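Local coordinates for protein putative metal-dependent phosphoesterase (PDB 3O0F) that hydrolyses phosphoester bonds at a three-metal centre beside which AMP binds, and may act as a 5'-3' exonuclease on nucleic acids, at residues H18-F23 and G73-A78; A48-T53 and D261-G266; W233-P238 and K267-G272. All coordinates share one frame; numbering follows the deposited sequence.

In the fold
The three contacts gather loops and strands of the PHP fold around one active site. Contacts 1 and 2 nearly coincide, with centres about 4 Å apart: both supply ligands to the iron bound by H18, H20, E75 and D261, and contact 2 adds H50 and H263 of the zinc site. They are also tied by a hydrogen bond, T21 N lying 2.7 Å from the side-chain oxygen D49 OD1. Contact 3 sits further out, its centre about 13 Å from that of contact 2 and 15 Å from that of contact 1. It still reaches the metals through H234 NE2, hydrogen-bonded to D261 OD2 at 2.8 Å, and it shares AMP with contact 2.

Contact 1 of 3, residues H18-F23 and G73-A78; sequences HCHTVF and GTEITA. With FE (Fe (III) ion), chain E; FE (Fe (III) ion), chain D.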
loop_
_atom_site.group_PDB
_atom_site.type_symbol
_atom_site.label_atom_id
_atom_site.label_comp_id
_atom_site.label_asym_id
_atom_site.label_seq_id
_atom_site.Cartn_x
_atom_site.Cartn_y
_atom_site.Cartn_z
ATOM N N HIS A 18 3.774 -5.505 4.109
ATOM C CA HIS A 18 2.879 -4.389 3.819
ATOM C C HIS A 18 3.137 -3.209 4.781
ATOM O O HIS A 18 2.416 -3.047 5.767
ATOM C CB HIS A 18 1.456 -4.885 3.964
ATOM C CG HIS A 18 0.436 -4.016 3.312
ATOM N ND1 HIS A 18 -0.826 -4.483 2.971
ATOM C CD2 HIS A 18 0.466 -2.702 2.974
ATOM C CE1 HIS A 18 -1.508 -3.492 2.419
ATOM N NE2 HIS A 18 -0.748 -2.407 2.412
ATOM N N CYS A 19 4.159 -2.407 4.494
ATOM C CA CYS A 19 4.609 -1.334 5.403
ATOM C C CYS A 19 4.850 -0.055 4.595
ATOM O O CYS A 19 5.456 -0.111 3.519
ATOM C CB CYS A 19 5.883 -1.723 6.139
ATOM S SG CYS A 19 5.801 -3.308 6.982
ATOM N N HIS A 20 4.320 1.068 5.101
ATOM C CA HIS A 20 4.427 2.388 4.484
ATOM C C HIS A 20 5.371 3.315 5.266
ATOM O O HIS A 20 5.491 3.192 6.484
ATOM C CB HIS A 20 3.038 3.013 4.410
ATOM C CG HIS A 20 2.092 2.250 3.549
ATOM N ND1 HIS A 20 1.851 2.575 2.247
ATOM C CD2 HIS A 20 1.339 1.153 3.806
ATOM C CE1 HIS A 20 0.999 1.714 1.725
ATOM N NE2 HIS A 20 0.684 0.834 2.645
ATOM N N THR A 21 5.983 4.271 4.557
ATOM C CA THR A 21 6.964 5.167 5.106
ATOM C C THR A 21 6.628 6.592 4.721
ATOM O O THR A 21 5.645 6.845 4.044
ATOM C CB THR A 21 8.404 4.817 4.585
ATOM O OG1 THR A 21 8.574 5.273 3.229
ATOM C CG2 THR A 21 8.686 3.276 4.729
ATOM N N VAL A 22 7.482 7.507 5.109
ATOM C CA VAL A 22 7.409 8.903 4.650
ATOM C C VAL A 22 7.441 9.119 3.132
ATOM O O VAL A 22 7.015 10.166 2.674
ATOM C CB VAL A 22 8.590 9.777 5.275
ATOM C CG1 VAL A 22 8.375 9.976 6.782
ATOM C CG2 VAL A 22 9.951 9.192 4.964
ATOM N N PHE A 23 7.926 8.152 2.350
ATOM C CA PHE A 23 7.828 8.262 0.876
ATOM C C PHE A 23 6.390 8.124 0.365
ATOM O O PHE A 23 6.107 8.417 -0.811
ATOM C CB PHE A 23 8.787 7.330 0.173
ATOM C CG PHE A 23 10.203 7.718 0.348
ATOM C CD1 PHE A 23 10.788 8.667 -0.488
ATOM C CD2 PHE A 23 10.964 7.165 1.371
ATOM C CE1 PHE A 23 12.099 9.079 -0.268
ATOM C CE2 PHE A 23 12.270 7.556 1.572
ATOM C CZ PHE A 23 12.830 8.516 0.736
ATOM N N GLY A 73 8.815 -3.436 -2.716
ATOM C CA GLY A 73 7.435 -3.445 -3.145
ATOM C C GLY A 73 6.802 -2.077 -3.288
ATOM O O GLY A 73 7.390 -1.045 -2.979
ATOM N N THR A 74 5.583 -2.080 -3.792
ATOM C CA THR A 74 4.835 -0.835 -4.040
ATOM C C THR A 74 3.360 -1.173 -3.891
ATOM O O THR A 74 2.933 -2.242 -4.322
ATOM C CB THR A 74 5.052 -0.325 -5.458
ATOM O OG1 THR A 74 6.408 0.055 -5.649
ATOM C CG2 THR A 74 4.127 0.888 -5.755
ATOM N N GLU A 75 2.560 -0.291 -3.303
ATOM C CA GLU A 75 1.112 -0.503 -3.281
ATOM C C GLU A 75 0.519 0.392 -4.372
ATOM O O GLU A 75 0.631 1.614 -4.346
ATOM C CB GLU A 75 0.498 -0.188 -1.904
ATOM C CG GLU A 75 -0.975 -0.414 -1.929
ATOM C CD GLU A 75 -1.644 -0.414 -0.554
ATOM O OE1 GLU A 75 -1.011 -0.025 0.385
ATOM O OE2 GLU A 75 -2.787 -0.908 -0.433
ATOM N N ILE A 76 -0.080 -0.241 -5.363
ATOM C CA ILE A 76 -0.526 0.470 -6.542
ATOM C C ILE A 76 -2.020 0.730 -6.414
ATOM O O ILE A 76 -2.820 -0.210 -6.223
ATOM C CB ILE A 76 -0.257 -0.333 -7.836
ATOM C CG1 ILE A 76 1.224 -0.721 -7.903
ATOM C CG2 ILE A 76 -0.687 0.485 -9.089
ATOM C CD1 ILE A 76 1.590 -1.621 -9.076
ATOM N N THR A 77 -2.378 1.997 -6.586
ATOM C CA THR A 77 -3.776 2.422 -6.571
ATOM C C THR A 77 -4.451 2.025 -7.891
ATOM O O THR A 77 -3.940 2.328 -8.961
ATOM C CB THR A 77 -3.833 3.994 -6.423
ATOM O OG1 THR A 77 -2.943 4.421 -5.388
ATOM C CG2 THR A 77 -5.247 4.517 -6.099
ATOM N N ALA A 78 -5.585 1.349 -7.819
ATOM C CA ALA A 78 -6.242 0.854 -8.985
ATOM C C ALA A 78 -7.768 0.838 -8.786
ATOM O O ALA A 78 -8.259 1.100 -7.688
ATOM C CB ALA A 78 -5.695 -0.552 -9.371
HETATM FE FE FE E . -1.322 -0.276 2.503
HETATM FE FE FE D . -4.371 -0.261 0.872
HETATM O O HOH W 1 -3.275 -0.988 2.388
#
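E75 meets H18 and H20 around a shared iron ion, chain E, and its own side chain is the route from strand 70-80 to the metals. From CB, which lies 4.1 Å from H20 CE1, the chain runs out extended, with CG anti to the backbone N (chi1 180°). That straight course carries CD to a point equidistant from two irons, so the carboxylate can give one oxygen to each. OE1 binds the chain E iron at 2.2 Å, while OE2 binds the second iron, chain D, at 2.1 Å. On the first iron OE1 has two imidazole neighbours: H18 NE2, bonded to the metal at 2.2 Å, and H20 NE2, bonded at 2.3 Å. OE1 comes within 3.0 Å of H20 NE2, but the metal holds both and no hydrogen bond links them. The two rings are turned differently against the carboxylate, 77° from its plane for H18 and 39° for H20. Water 1 is a second bridge, 2.1 Å from the chain E iron and 2.0 Å from the chain D iron. Away from the iron, H18 ND1 is hydrogen-bonded to E231, which fixes that ring's rotation. D261 also binds the chain E iron, and H86 and H203 bind the other. Two irons bridged by a carboxylate, a water and a bound phosphate form the dinuclear part of the trinuclear metal centre characteristic of PHP phosphoesterases.

Contact 2 of 3, residues A48-T53 and D261-G266; sequences ADHDTT and DWHGKG. With ZN (zinc ion), chain C; FE (Fe (III) ion), chain E; AMP (adenosine monophosphate), chain B; EDO (1,2-ethanediol), chain G.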
loop_
_atom_site.group_PDB
_atom_site.type_symbol
_atom_site.label_atom_id
_atom_site.label_comp_id
_atom_site.label_asym_id
_atom_site.label_seq_id
_atom_site.Cartn_x
_atom_site.Cartn_y
_atom_site.Cartn_z
ATOM N N ALA A 48 6.392 -0.906 0.896
ATOM C CA ALA A 48 5.255 -0.994 -0.058
ATOM C C ALA A 48 4.555 0.334 -0.167
ATOM O O ALA A 48 3.326 0.403 -0.115
ATOM C CB ALA A 48 4.250 -2.080 0.383
ATOM N N ASP A 49 5.319 1.412 -0.297
ATOM C CA ASP A 49 4.686 2.715 -0.431
ATOM C C ASP A 49 3.761 2.856 -1.659
ATOM O O ASP A 49 3.932 2.164 -2.662
ATOM C CB ASP A 49 5.747 3.823 -0.459
ATOM C CG ASP A 49 6.393 4.032 0.903
ATOM O OD1 ASP A 49 5.628 4.313 1.859
ATOM O OD2 ASP A 49 7.635 3.911 0.998
ATOM N N HIS A 50 2.804 3.778 -1.557
ATOM C CA HIS A 50 1.797 4.025 -2.597
ATOM C C HIS A 50 2.446 4.593 -3.862
ATOM O O HIS A 50 3.143 5.592 -3.788
ATOM C CB HIS A 50 0.778 5.043 -2.092
ATOM C CG HIS A 50 -0.020 4.561 -0.940
ATOM N ND1 HIS A 50 -1.114 3.739 -1.099
ATOM C CD2 HIS A 50 0.109 4.773 0.394
ATOM C CE1 HIS A 50 -1.613 3.450 0.087
ATOM N NE2 HIS A 50 -0.907 4.084 1.001
ATOM N N ASP A 51 2.242 3.915 -4.993
ATOM C CA ASP A 51 2.548 4.436 -6.353
ATOM C C ASP A 51 3.986 4.977 -6.561
ATOM O O ASP A 51 4.187 6.004 -7.198
ATOM C CB ASP A 51 1.494 5.484 -6.710
ATOM C CG ASP A 51 0.087 4.954 -6.534
ATOM O OD1 ASP A 51 -0.218 3.925 -7.174
ATOM O OD2 ASP A 51 -0.715 5.536 -5.756
ATOM N N THR A 52 4.966 4.293 -5.969
ATOM C CA THR A 52 6.348 4.756 -5.979
ATOM C C THR A 52 7.348 3.653 -5.620
ATOM O O THR A 52 7.019 2.679 -4.916
ATOM C CB THR A 52 6.550 5.934 -4.975
ATOM O OG1 THR A 52 7.827 6.560 -5.195
ATOM C CG2 THR A 52 6.434 5.440 -3.491
ATOM N N THR A 53 8.589 3.860 -6.073
ATOM C CA THR A 53 9.768 3.118 -5.580
ATOM C C THR A 53 10.773 4.057 -4.928
ATOM O O THR A 53 11.946 3.710 -4.763
ATOM C CB THR A 53 10.480 2.410 -6.762
ATOM O OG1 THR A 53 10.899 3.407 -7.717
ATOM C CG2 THR A 53 9.529 1.450 -7.424
ATOM N N ASP A 261 0.004 -3.316 7.269
ATOM C CA ASP A 261 -0.367 -2.000 6.782
ATOM C C ASP A 261 0.109 -0.922 7.771
ATOM O O ASP A 261 -0.567 0.059 7.995
ATOM C CB ASP A 261 -1.877 -1.896 6.609
ATOM C CG ASP A 261 -2.258 -1.298 5.307
ATOM O OD1 ASP A 261 -1.447 -0.520 4.771
ATOM O OD2 ASP A 261 -3.336 -1.644 4.809
ATOM N N TRP A 262 1.287 -1.132 8.357
ATOM C CA TRP A 262 1.879 -0.158 9.220
ATOM C C TRP A 262 2.115 1.150 8.497
ATOM O O TRP A 262 2.619 1.184 7.364
ATOM C CB TRP A 262 3.204 -0.708 9.716
ATOM C CG TRP A 262 4.011 0.093 10.666
ATOM C CD1 TRP A 262 3.835 0.188 11.999
ATOM C CD2 TRP A 262 5.237 0.770 10.365
ATOM N NE1 TRP A 262 4.858 0.926 12.561
ATOM C CE2 TRP A 262 5.759 1.243 11.578
ATOM C CE3 TRP A 262 5.955 1.005 9.177
ATOM C CZ2 TRP A 262 6.918 1.986 11.637
ATOM C CZ3 TRP A 262 7.136 1.721 9.239
ATOM C CH2 TRP A 262 7.603 2.206 10.471
ATOM N N HIS A 263 1.759 2.223 9.187
ATOM C CA HIS A 263 2.042 3.573 8.749
ATOM C C HIS A 263 2.689 4.339 9.903
ATOM O O HIS A 263 2.583 5.566 9.983
ATOM C CB HIS A 263 0.732 4.272 8.364
ATOM C CG HIS A 263 0.097 3.782 7.099
ATOM N ND1 HIS A 263 -0.415 2.516 6.936
ATOM C CD2 HIS A 263 -0.166 4.436 5.945
ATOM C CE1 HIS A 263 -0.948 2.403 5.737
ATOM N NE2 HIS A 263 -0.810 3.557 5.117
ATOM N N GLY A 264 3.322 3.625 10.825
ATOM C CA GLY A 264 3.917 4.261 11.985
ATOM C C GLY A 264 2.846 4.865 12.874
ATOM O O GLY A 264 1.829 4.227 13.179
ATOM N N LYS A 265 3.031 6.135 13.223
ATOM C CA LYS A 265 2.044 6.858 14.019
ATOM C C LYS A 265 0.774 7.233 13.242
ATOM O O LYS A 265 -0.185 7.708 13.850
ATOM C CB LYS A 265 2.670 8.128 14.638
ATOM C CG LYS A 265 3.860 7.818 15.542
ATOM C CD LYS A 265 4.380 9.062 16.265
ATOM N N GLY A 266 0.757 7.032 11.924
ATOM C CA GLY A 266 -0.403 7.417 11.103
ATOM C C GLY A 266 -1.635 6.536 11.237
ATOM O O GLY A 266 -2.722 6.899 10.810
HETATM ZN ZN ZN C . -1.066 4.075 3.117
HETATM FE FE FE E . -1.322 -0.276 2.503
HETATM P P AMP B . -6.281 8.526 -0.979
HETATM O O1P AMP B . -5.677 7.398 -1.734
HETATM O O2P AMP B . -5.474 9.777 -1.211
HETATM O O3P AMP B . -7.786 8.705 -1.185
HETATM O "O5'" AMP B . -6.088 8.180 0.577
HETATM C "C5'" AMP B . -6.783 7.099 1.149
HETATM C "C4'" AMP B . -5.775 6.291 1.907
HETATM O "O4'" AMP B . -5.427 6.891 3.185
HETATM C "C3'" AMP B . -6.309 4.890 2.188
HETATM O "O3'" AMP B . -5.630 3.967 1.347
HETATM C "C2'" AMP B . -5.838 4.740 3.625
HETATM O "O2'" AMP B . -6.009 3.561 4.411
HETATM C "C1'" AMP B . -4.829 5.837 3.937
HETATM N N9 AMP B . -4.710 6.121 5.380
HETATM C C8 AMP B . -3.560 6.381 6.006
HETATM N N7 AMP B . -3.784 6.610 7.318
HETATM C C5 AMP B . -5.103 6.496 7.541
HETATM C C6 AMP B . -6.003 6.610 8.701
HETATM N N6 AMP B . -5.524 6.900 9.955
HETATM N N1 AMP B . -7.319 6.434 8.470
HETATM C C2 AMP B . -7.835 6.154 7.260
HETATM N N3 AMP B . -7.072 6.028 6.166
HETATM C C4 AMP B . -5.722 6.176 6.248
HETATM C C1 EDO G . 5.496 -0.573 15.742
HETATM O O1 EDO G . 4.099 -0.573 15.297
HETATM C C2 EDO G . 5.992 0.775 16.268
HETATM O O2 EDO G . 6.266 1.726 15.202
HETATM O O HOH W 1 -3.275 -0.988 2.388
#
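The zinc site of the PHP metal centre joins H50, in the loop after strand 44-47, to H263, in the loop after strand 255-258. Each ring binds through its NE2, the zinc lying 2.1 Å from H50 NE2 and 2.1 Å from H263 NE2. The side chains cross at about a right angle, and D25 also binds the metal. H263 is steadied from within its own loop: ND1 donates to D261 O at 2.7 Å, with the acceptor close to the ring plane but the donor 50° above the carbonyl plane. The side chain of D261 turns to the chain E iron, bonded through OD1 at 2.3 Å, while OD2 accepts a hydrogen bond from the iron-bound water 1 at 2.5 Å. Further along, G266 O takes a bond from N6 of AMP at 2.9 Å and 163°, and H263 CD2 lies 3.9 Å from AMP C8. The carbonyl thus faces the amino group of adenine. With ND1 of H263 donating to D261 O, NE2 is left to bind zinc. No hydrogen bond joins the two loops, so the shared zinc is what couples H50 to H263.

Contact 3 of 3, residues W233-P238 and K267-G272; sequences WHRGNP and KPNGLG. With AMP (adenosine monophosphate), chain B; EDO (1,2-ethanediol), chain G; PO4 (phosphate ion), chain F.
R235 lies over the amide of N269 where two loops of the PHP fold meet, one following strand 229-233 and the other strand 255-258. The main interaction is stacking. The guanidinium and amide planes are only 24° apart, with R235 NE 3.6 Å from N269 CG and R235 CD 3.5 Å from N269 ND2. A bend at chi3 (56°) turns the arginine over the amide, and NH1 then packs against P268 CG. Both polar ends are held from outside: R235 NH2 forms a salt bridge with E273, which also accepts from G270 N, and N269 ND2 bonds to S260 O, so the stack is fixed at each partner.

Hydrogen bonds shape the first loop. A type I turn runs from H234 to N237, closed by N237 N to H234 O, and G236 N donates to H234 ND1 at 2.9 Å. This leaves the other ring nitrogen of H234 for D261, a ligand of the chain E iron.

Ligand contacts fall to the second loop. The extended chain of K267 runs alongside AMP, CG lying 3.5 Å from N7, and brings NZ to O2' at 3.3 Å, a weak bond; its approach to an oxygen of the bound phosphate is doubtfully short. Cut back to an alanine, this position would probably lose the weak bond to O2' and leave one flank of the adenine uncovered. Further along the loop, L271 N points almost straight at O1 of a 1,2-ethanediol molecule, 2.8 Å away with an angle of 173°.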
loop_
_atom_site.group_PDB
_atom_site.type_symbol
_atom_site.label_atom_id
_atom_site.label_comp_id
_atom_site.label_asym_id
_atom_site.label_seq_id
_atom_site.Cartn_x
_atom_site.Cartn_y
_atom_site.Cartn_z
ATOM N N TRP A 233 -4.160 -12.255 5.545
ATOM C CA TRP A 233 -3.925 -11.959 6.954
ATOM C C TRP A 233 -3.734 -10.454 7.091
ATOM O O TRP A 233 -2.624 -9.930 6.945
ATOM C CB TRP A 233 -2.743 -12.735 7.488
ATOM C CG TRP A 233 -2.669 -14.169 7.001
ATOM C CD1 TRP A 233 -1.658 -14.735 6.312
ATOM C CD2 TRP A 233 -3.645 -15.190 7.211
ATOM N NE1 TRP A 233 -1.933 -16.075 6.084
ATOM C CE2 TRP A 233 -3.156 -16.369 6.615
ATOM C CE3 TRP A 233 -4.887 -15.224 7.867
ATOM C CZ2 TRP A 233 -3.875 -17.579 6.633
ATOM C CZ3 TRP A 233 -5.605 -16.420 7.894
ATOM C CH2 TRP A 233 -5.088 -17.584 7.280
ATOM N N HIS A 234 -4.845 -9.763 7.358
ATOM C CA HIS A 234 -4.882 -8.302 7.386
ATOM C C HIS A 234 -6.044 -7.915 8.282
ATOM O O HIS A 234 -7.108 -8.519 8.224
ATOM C CB HIS A 234 -5.070 -7.742 5.988
ATOM C CG HIS A 234 -4.995 -6.238 5.893
ATOM N ND1 HIS A 234 -6.039 -5.417 6.244
ATOM C CD2 HIS A 234 -4.021 -5.420 5.423
ATOM C CE1 HIS A 234 -5.699 -4.155 6.049
ATOM N NE2 HIS A 234 -4.485 -4.129 5.532
ATOM N N ARG A 235 -5.839 -6.909 9.114
ATOM C CA ARG A 235 -6.871 -6.513 10.088
ATOM C C ARG A 235 -8.189 -6.065 9.439
ATOM O O ARG A 235 -9.227 -6.186 10.077
ATOM C CB ARG A 235 -6.355 -5.415 11.027
ATOM C CG ARG A 235 -6.143 -4.019 10.378
ATOM C CD ARG A 235 -6.213 -2.925 11.426
ATOM N NE ARG A 235 -5.248 -3.147 12.518
ATOM C CZ ARG A 235 -5.316 -2.580 13.725
ATOM N NH1 ARG A 235 -6.282 -1.736 14.052
ATOM N NH2 ARG A 235 -4.395 -2.848 14.604
ATOM N N GLY A 236 -8.155 -5.607 8.193
ATOM C CA GLY A 236 -9.366 -5.259 7.427
ATOM C C GLY A 236 -10.205 -6.406 6.834
ATOM O O GLY A 236 -11.343 -6.180 6.353
ATOM N N ASN A 237 -9.666 -7.628 6.839
ATOM C CA ASN A 237 -10.425 -8.805 6.382
ATOM C C ASN A 237 -11.108 -9.549 7.549
ATOM O O ASN A 237 -10.449 -10.272 8.300
ATOM C CB ASN A 237 -9.505 -9.800 5.631
ATOM C CG ASN A 237 -8.978 -9.285 4.285
ATOM O OD1 ASN A 237 -9.610 -8.466 3.578
ATOM N ND2 ASN A 237 -7.795 -9.821 3.886
ATOM N N PRO A 238 -12.457 -9.468 7.655
ATOM C CA PRO A 238 -13.168 -10.308 8.624
ATOM C C PRO A 238 -13.088 -11.818 8.353
ATOM O O PRO A 238 -12.742 -12.225 7.244
ATOM C CB PRO A 238 -14.631 -9.852 8.533
ATOM C CG PRO A 238 -14.674 -8.765 7.511
ATOM C CD PRO A 238 -13.378 -8.717 6.785
ATOM N N LYS A 267 -1.471 5.358 11.812
ATOM C CA LYS A 267 -2.563 4.425 12.001
ATOM C C LYS A 267 -2.310 3.645 13.283
ATOM O O LYS A 267 -1.197 3.579 13.743
ATOM C CB LYS A 267 -2.627 3.424 10.830
ATOM C CG LYS A 267 -3.296 3.902 9.545
ATOM C CD LYS A 267 -3.493 2.706 8.621
ATOM C CE LYS A 267 -4.089 3.034 7.267
ATOM N NZ LYS A 267 -4.265 1.751 6.529
ATOM N N PRO A 268 -3.345 3.015 13.840
ATOM C CA PRO A 268 -3.130 2.124 14.976
ATOM C C PRO A 268 -2.400 0.804 14.628
ATOM O O PRO A 268 -1.884 0.143 15.546
ATOM C CB PRO A 268 -4.554 1.835 15.439
ATOM C CG PRO A 268 -5.367 1.945 14.207
ATOM C CD PRO A 268 -4.756 3.019 13.400
ATOM N N ASN A 269 -2.326 0.443 13.343
ATOM C CA ASN A 269 -1.730 -0.862 12.884
ATOM C C ASN A 269 -0.298 -1.042 13.425
ATOM O O ASN A 269 0.568 -0.173 13.241
ATOM C CB ASN A 269 -1.726 -0.942 11.338
ATOM C CG ASN A 269 -3.090 -0.854 10.767
ATOM O OD1 ASN A 269 -3.897 -0.036 11.232
ATOM N ND2 ASN A 269 -3.399 -1.683 9.788
ATOM N N GLY A 270 -0.075 -2.132 14.149
ATOM C CA GLY A 270 1.240 -2.463 14.691
ATOM C C GLY A 270 2.130 -3.206 13.721
ATOM O O GLY A 270 1.688 -4.131 13.045
ATOM N N LEU A 271 3.404 -2.816 13.684
ATOM C CA LEU A 271 4.372 -3.424 12.803
ATOM C C LEU A 271 4.391 -4.865 13.197
ATOM O O LEU A 271 4.426 -5.176 14.385
ATOM C CB LEU A 271 5.774 -2.823 12.973
ATOM C CG LEU A 271 6.909 -3.269 12.026
ATOM C CD1 LEU A 271 6.543 -3.067 10.574
ATOM C CD2 LEU A 271 8.182 -2.435 12.383
ATOM N N GLY A 272 4.275 -5.740 12.218
ATOM C CA GLY A 272 4.312 -7.160 12.499
ATOM C C GLY A 272 3.044 -7.812 12.968
ATOM O O GLY A 272 3.057 -9.007 13.252
HETATM P P AMP B . -6.281 8.526 -0.979
HETATM O O1P AMP B . -5.677 7.398 -1.734
HETATM O O2P AMP B . -5.474 9.777 -1.211
HETATM O O3P AMP B . -7.786 8.705 -1.185
HETATM O "O5'" AMP B . -6.088 8.180 0.577
HETATM C "C5'" AMP B . -6.783 7.099 1.149
HETATM C "C4'" AMP B . -5.775 6.291 1.907
HETATM O "O4'" AMP B . -5.427 6.891 3.185
HETATM C "C3'" AMP B . -6.309 4.890 2.188
HETATM O "O3'" AMP B . -5.630 3.967 1.347
HETATM C "C2'" AMP B . -5.838 4.740 3.625
HETATM O "O2'" AMP B . -6.009 3.561 4.411
HETATM C "C1'" AMP B . -4.829 5.837 3.937
HETATM N N9 AMP B . -4.710 6.121 5.380
HETATM C C8 AMP B . -3.560 6.381 6.006
HETATM N N7 AMP B . -3.784 6.610 7.318
HETATM C C5 AMP B . -5.103 6.496 7.541
HETATM C C6 AMP B . -6.003 6.610 8.701
HETATM N N6 AMP B . -5.524 6.900 9.955
HETATM N N1 AMP B . -7.319 6.434 8.470
HETATM C C2 AMP B . -7.835 6.154 7.260
HETATM N N3 AMP B . -7.072 6.028 6.166
HETATM C C4 AMP B . -5.722 6.176 6.248
HETATM C C1 EDO G . 5.496 -0.573 15.742
HETATM O O1 EDO G . 4.099 -0.573 15.297
HETATM C C2 EDO G . 5.992 0.775 16.268
HETATM O O2 EDO G . 6.266 1.726 15.202
HETATM P P PO4 F . -3.435 2.245 2.928
HETATM O O1 PO4 F . -4.338 1.960 4.114
HETATM O O2 PO4 F . -4.238 1.925 1.680
HETATM O O3 PO4 F . -2.763 3.638 3.004
HETATM O O4 PO4 F . -2.207 1.417 2.946
#